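Side-chain contacts in pyruvate-formate lyase-activating enzyme (Bacteroides vulgatus ATCC 8482, PDB 3CAN), which belongs to the radical SAM superfamily, a group of alpha/beta proteins whose parallel strands and flanking helices form full or partial TIM-barrel-like folds: residues T68-Q71 with D75-N78; L80-I85 with A116-S121. All coordinates share one frame; numbering follows the deposited sequence.

Contact 1. Residues T68-Q71 with D75-N78; sequences TVHQ and DVPN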
loop_
_atom_site.group_PDB
_atom_site.type_symbol
_atom_site.label_atom_id
_atom_site.label_comp_id
_atom_site.label_asym_id
_atom_site.label_seq_id
_atom_site.Cartn_x
_atom_site.Cartn_y
_atom_site.Cartn_z
ATOM N N THR A 68 -2.471 20.822 -15.446
ATOM C CA THR A 68 -1.087 21.237 -15.690
ATOM C C THR A 68 -0.155 20.664 -14.622
ATOM O O THR A 68 0.916 20.114 -14.948
ATOM C CB THR A 68 -0.992 22.755 -15.774
ATOM O OG1 THR A 68 -1.831 23.206 -16.848
ATOM C CG2 THR A 68 0.465 23.206 -16.030
ATOM N N VAL A 69 -0.574 20.731 -13.359
ATOM C CA VAL A 69 0.172 20.056 -12.282
ATOM C C VAL A 69 0.246 18.556 -12.581
ATOM O O VAL A 69 1.310 17.930 -12.494
ATOM C CB VAL A 69 -0.460 20.288 -10.891
ATOM C CG1 VAL A 69 0.230 19.412 -9.822
ATOM C CG2 VAL A 69 -0.396 21.758 -10.510
ATOM N N HIS A 70 -0.886 17.974 -12.954
ATOM C CA HIS A 70 -0.949 16.538 -13.239
ATOM C C HIS A 70 -0.011 16.138 -14.383
ATOM O O HIS A 70 0.682 15.118 -14.296
ATOM C CB HIS A 70 -2.390 16.132 -13.546
ATOM C CG HIS A 70 -2.645 14.660 -13.436
ATOM N ND1 HIS A 70 -3.262 14.093 -12.342
ATOM C CD2 HIS A 70 -2.374 13.644 -14.282
ATOM C CE1 HIS A 70 -3.358 12.787 -12.524
ATOM N NE2 HIS A 70 -2.821 12.488 -13.693
ATOM N N GLN A 71 0.025 16.942 -15.444
ATOM C CA GLN A 71 0.899 16.672 -16.596
ATOM C C GLN A 71 2.372 16.769 -16.215
ATOM O O GLN A 71 3.196 15.979 -16.675
ATOM C CB GLN A 71 0.596 17.645 -17.739
ATOM C CG GLN A 71 1.562 17.566 -18.921
ATOM C CD GLN A 71 1.486 16.257 -19.681
ATOM O OE1 GLN A 71 0.403 15.715 -19.895
ATOM N NE2 GLN A 71 2.643 15.752 -20.125
ATOM N N ASP A 75 3.088 13.117 -16.352
ATOM C CA ASP A 75 3.278 12.999 -17.800
ATOM C C ASP A 75 1.968 12.688 -18.520
ATOM O O ASP A 75 1.974 12.166 -19.637
ATOM C CB ASP A 75 4.341 11.935 -18.137
ATOM C CG ASP A 75 5.756 12.432 -17.930
ATOM O OD1 ASP A 75 6.074 13.529 -18.432
ATOM O OD2 ASP A 75 6.551 11.722 -17.280
ATOM N N VAL A 76 0.851 13.007 -17.880
ATOM C CA VAL A 76 -0.446 12.806 -18.500
ATOM C C VAL A 76 -1.412 13.840 -17.944
ATOM O O VAL A 76 -1.317 14.222 -16.773
ATOM C CB VAL A 76 -0.964 11.363 -18.265
ATOM C CG1 VAL A 76 -1.187 11.106 -16.781
ATOM C CG2 VAL A 76 -2.239 11.109 -19.058
ATOM N N PRO A 77 -2.329 14.349 -18.787
ATOM C CA PRO A 77 -3.358 15.230 -18.227
ATOM C C PRO A 77 -4.340 14.460 -17.347
ATOM O O PRO A 77 -4.343 13.231 -17.362
ATOM C CB PRO A 77 -4.055 15.778 -19.473
ATOM C CG PRO A 77 -3.868 14.705 -20.495
ATOM C CD PRO A 77 -2.481 14.198 -20.245
ATOM N N ASN A 78 -5.165 15.169 -16.585
ATOM C CA ASN A 78 -6.095 14.508 -15.670
ATOM C C ASN A 78 -7.490 14.249 -16.241
ATOM O O ASN A 78 -8.336 13.654 -15.562
ATOM C CB ASN A 78 -6.181 15.252 -14.324
ATOM C CG ASN A 78 -6.861 16.598 -14.430
ATOM O OD1 ASN A 78 -7.326 17.021 -15.505
ATOM N ND2 ASN A 78 -6.923 17.291 -13.309
HETATM O O HOH W 1 5.376 16.532 -18.627
#
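Asn78 lays its CB over one face of the His70 imidazole, offset toward the rim, in a CH-pi contact. Asn78 CB stands 3.9 Å from the centroid of the His70 ring and 21° off the ring normal. Val76 approaches the same residue differently: its side chain runs alongside that of His70, pointing the same way. A flat ring suits this buried position because it offers a broad face for the Asn78 CB to pack on.

Gln71 makes the outer half of the contact. Its chain bends at chi2 (66°), which folds the amide back over the turn, bringing Gln71 OE1 to 3.3 Å from Pro77 CD. Proline has no N-H to offer this oxygen, so the approach is packing and not a bond. Gln71 CA also makes a CA-H...O contact of 3.3 Å with Val76 O. On the backbone, Asp75 N reaches Gln71 O at 2.9 Å, but the angle at hydrogen is 129° and the bond is weak. A water bridges the same corner, donating to Gln71 O at 3.0 Å and to Asp75 OD1 at 3.1 Å while accepting from Gln71 NE2 at 3.2 Å. Exposed polar side chains suit this place, where the water joins the Gln71 amide, the Asp75 carboxylate and the backbone oxygen of Gln71.

Further out, Asn78 ND2 is bound by Ser64 O and its backbone N by Ser67 OG, which position the CB lying on the imidazole; Lys63 also packs against His70. Asp75 takes positive phi, a backbone region that aspartate enters more readily than beta-branched residues do. The whole is a helix C-terminus closed by a residue of left-handed backbone conformation, with the chain folding back against the last turns before helix 79-90 begins.

Contact 2. Residues L80-I85 with A116-S121; sequences LILKNI and AEFLAS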
loop_
_atom_site.group_PDB
_atom_site.type_symbol
_atom_site.label_atom_id
_atom_site.label_comp_id
_atom_site.label_asym_id
_atom_site.label_seq_id
_atom_site.Cartn_x
_atom_site.Cartn_y
_atom_site.Cartn_z
ATOM N N LEU A 80 -8.728 12.126 -18.394
ATOM C CA LEU A 80 -9.085 10.716 -18.358
ATOM C C LEU A 80 -9.275 10.197 -16.935
ATOM O O LEU A 80 -10.156 9.382 -16.681
ATOM C CB LEU A 80 -7.994 9.885 -19.039
ATOM C CG LEU A 80 -8.186 8.371 -19.003
ATOM C CD1 LEU A 80 -9.470 7.997 -19.718
ATOM C CD2 LEU A 80 -6.991 7.681 -19.635
ATOM N N ILE A 81 -8.432 10.649 -16.015
ATOM C CA ILE A 81 -8.523 10.226 -14.617
ATOM C C ILE A 81 -9.907 10.600 -14.072
ATOM O O ILE A 81 -10.579 9.784 -13.448
ATOM C CB ILE A 81 -7.401 10.861 -13.737
ATOM C CG1 ILE A 81 -6.060 10.165 -13.966
ATOM C CG2 ILE A 81 -7.728 10.744 -12.242
ATOM C CD1 ILE A 81 -5.483 10.325 -15.302
ATOM N N LEU A 82 -10.336 11.828 -14.348
ATOM C CA LEU A 82 -11.633 12.289 -13.864
ATOM C C LEU A 82 -12.787 11.528 -14.515
ATOM O O LEU A 82 -13.765 11.198 -13.859
ATOM C CB LEU A 82 -11.776 13.797 -14.079
ATOM C CG LEU A 82 -10.741 14.648 -13.329
ATOM C CD1 LEU A 82 -10.965 16.143 -13.597
ATOM C CD2 LEU A 82 -10.767 14.359 -11.835
ATOM N N LYS A 83 -12.676 11.268 -15.807
ATOM C CA LYS A 83 -13.669 10.459 -16.519
ATOM C C LYS A 83 -13.806 9.067 -15.903
ATOM O O LYS A 83 -14.921 8.575 -15.689
ATOM C CB LYS A 83 -13.266 10.342 -17.991
ATOM C CG LYS A 83 -14.242 9.562 -18.825
ATOM C CD LYS A 83 -13.929 9.637 -20.310
ATOM C CE LYS A 83 -14.256 11.005 -20.897
ATOM N NZ LYS A 83 -13.116 11.956 -20.807
ATOM N N ASN A 84 -12.675 8.442 -15.597
ATOM C CA ASN A 84 -12.674 7.093 -15.008
ATOM C C ASN A 84 -13.298 7.038 -13.620
ATOM O O ASN A 84 -14.004 6.078 -13.278
ATOM C CB ASN A 84 -11.249 6.539 -14.934
ATOM C CG ASN A 84 -10.736 6.060 -16.280
ATOM O OD1 ASN A 84 -11.508 5.939 -17.243
ATOM N ND2 ASN A 84 -9.417 5.840 -16.376
ATOM N N ILE A 85 -13.027 8.052 -12.813
ATOM C CA ILE A 85 -13.617 8.119 -11.493
ATOM C C ILE A 85 -15.125 8.255 -11.638
ATOM O O ILE A 85 -15.885 7.563 -10.963
ATOM C CB ILE A 85 -13.042 9.272 -10.632
ATOM C CG1 ILE A 85 -11.538 9.067 -10.386
ATOM C CG2 ILE A 85 -13.809 9.362 -9.330
ATOM C CD1 ILE A 85 -10.828 10.284 -9.820
ATOM N N ALA A 116 -12.746 17.672 -3.340
ATOM C CA ALA A 116 -13.902 17.317 -2.524
ATOM C C ALA A 116 -15.212 17.576 -3.272
ATOM O O ALA A 116 -16.129 16.765 -3.243
ATOM C CB ALA A 116 -13.871 18.099 -1.210
ATOM N N GLU A 117 -15.294 18.717 -3.945
ATOM C CA GLU A 117 -16.484 19.084 -4.695
ATOM C C GLU A 117 -16.754 18.133 -5.841
ATOM O O GLU A 117 -17.901 17.762 -6.083
ATOM C CB GLU A 117 -16.364 20.522 -5.192
ATOM C CG GLU A 117 -16.450 21.526 -4.064
ATOM C CD GLU A 117 -16.143 22.963 -4.430
ATOM O OE1 GLU A 117 -15.972 23.310 -5.627
ATOM O OE2 GLU A 117 -16.111 23.788 -3.478
ATOM N N PHE A 118 -15.699 17.705 -6.521
ATOM C CA PHE A 118 -15.834 16.725 -7.587
ATOM C C PHE A 118 -16.366 15.401 -7.020
ATOM O O PHE A 118 -17.393 14.886 -7.458
ATOM C CB PHE A 118 -14.494 16.557 -8.285
ATOM C CG PHE A 118 -14.435 15.387 -9.203
ATOM C CD1 PHE A 118 -15.147 15.367 -10.383
ATOM C CD2 PHE A 118 -13.647 14.295 -8.885
ATOM C CE1 PHE A 118 -15.083 14.279 -11.227
ATOM C CE2 PHE A 118 -13.576 13.208 -9.713
ATOM C CZ PHE A 118 -14.314 13.182 -10.885
ATOM N N LEU A 119 -15.687 14.890 -6.006
ATOM C CA LEU A 119 -16.034 13.589 -5.442
ATOM C C LEU A 119 -17.417 13.587 -4.800
ATOM O O LEU A 119 -18.194 12.626 -4.962
ATOM C CB LEU A 119 -14.952 13.139 -4.446
ATOM C CG LEU A 119 -13.561 12.867 -5.046
ATOM C CD1 LEU A 119 -12.543 12.633 -3.942
ATOM C CD2 LEU A 119 -13.593 11.678 -6.019
ATOM N N ALA A 120 -17.732 14.649 -4.059
ATOM C CA ALA A 120 -19.017 14.747 -3.364
ATOM C C ALA A 120 -20.198 14.750 -4.338
ATOM O O ALA A 120 -21.291 14.285 -4.021
ATOM C CB ALA A 120 -19.039 16.008 -2.506
ATOM N N SER A 121 -19.964 15.266 -5.536
ATOM C CA SER A 121 -21.002 15.378 -6.560
ATOM C C SER A 121 -21.329 14.056 -7.246
ATOM O O SER A 121 -22.349 13.944 -7.918
ATOM C CB SER A 121 -20.586 16.428 -7.605
ATOM O OG SER A 121 -19.569 15.948 -8.463
#
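Phe118 points its ring from helix 109-121 at Leu82 and Ile85 of helix 79-90, joining two neighbouring helices of a parallel alpha/beta fold. The two segments run in nearly the same direction, 29° apart, with their axes 11.6 Å from each other at closest approach. Such a gap suits a large aromatic residue, which can span it from one side.

From CB, the Phe118 side chain extends with CG anti to the backbone N (chi1 168°), carrying the ring across to the other helix. Along the ring, Phe118 CD2 comes first, 4.1 Å from Leu82 CD2. Phe118 CE2 is gripped more closely: Leu82 CD2 lies 3.7 Å from it, and Ile85 CG2 lies 3.9 Å from the same carbon. At the tip, Phe118 CZ comes to 3.6 Å from the carbonyl oxygen of Leu82. Leu82 CD2 sits over one face of the Phe118 ring, 24° off its normal, a CH-pi contact, whereas Ile85 CG2 approaches obliquely.

Branched Ile85 serves two neighbours at once, since Ile85 CG2 also meets Leu119 CD2 at 4.0 Å. Beneath them, Ile85 and Leu119 both reach Ile97 of strand 95-101, so this apolar layer lies against the sheet. One turn after the aromatic residue, Ser121 OG donates a short 2.6 Å hydrogen bond to Phe118 O.

In the fold
The two contacts follow each other along the chain, contact 1 closing before contact 2 opens, and their centres lie 15 Å apart. Contact 1 ends helix 67-74 and leads into helix 79-90; contact 2 then docks helix 79-90 against helix 109-121. They touch directly where the imidazole of His70 packs on Ile81, so helix 79-90 has packing partners near its start, through Ile81, and along its flank. The intervening strand 95-101 is one of six in the parallel sheet, between strands 57-61 and 128-133. Together the contacts link a local turn to the helical layer covering that sheet, in keeping with a partial TIM-barrel-like fold.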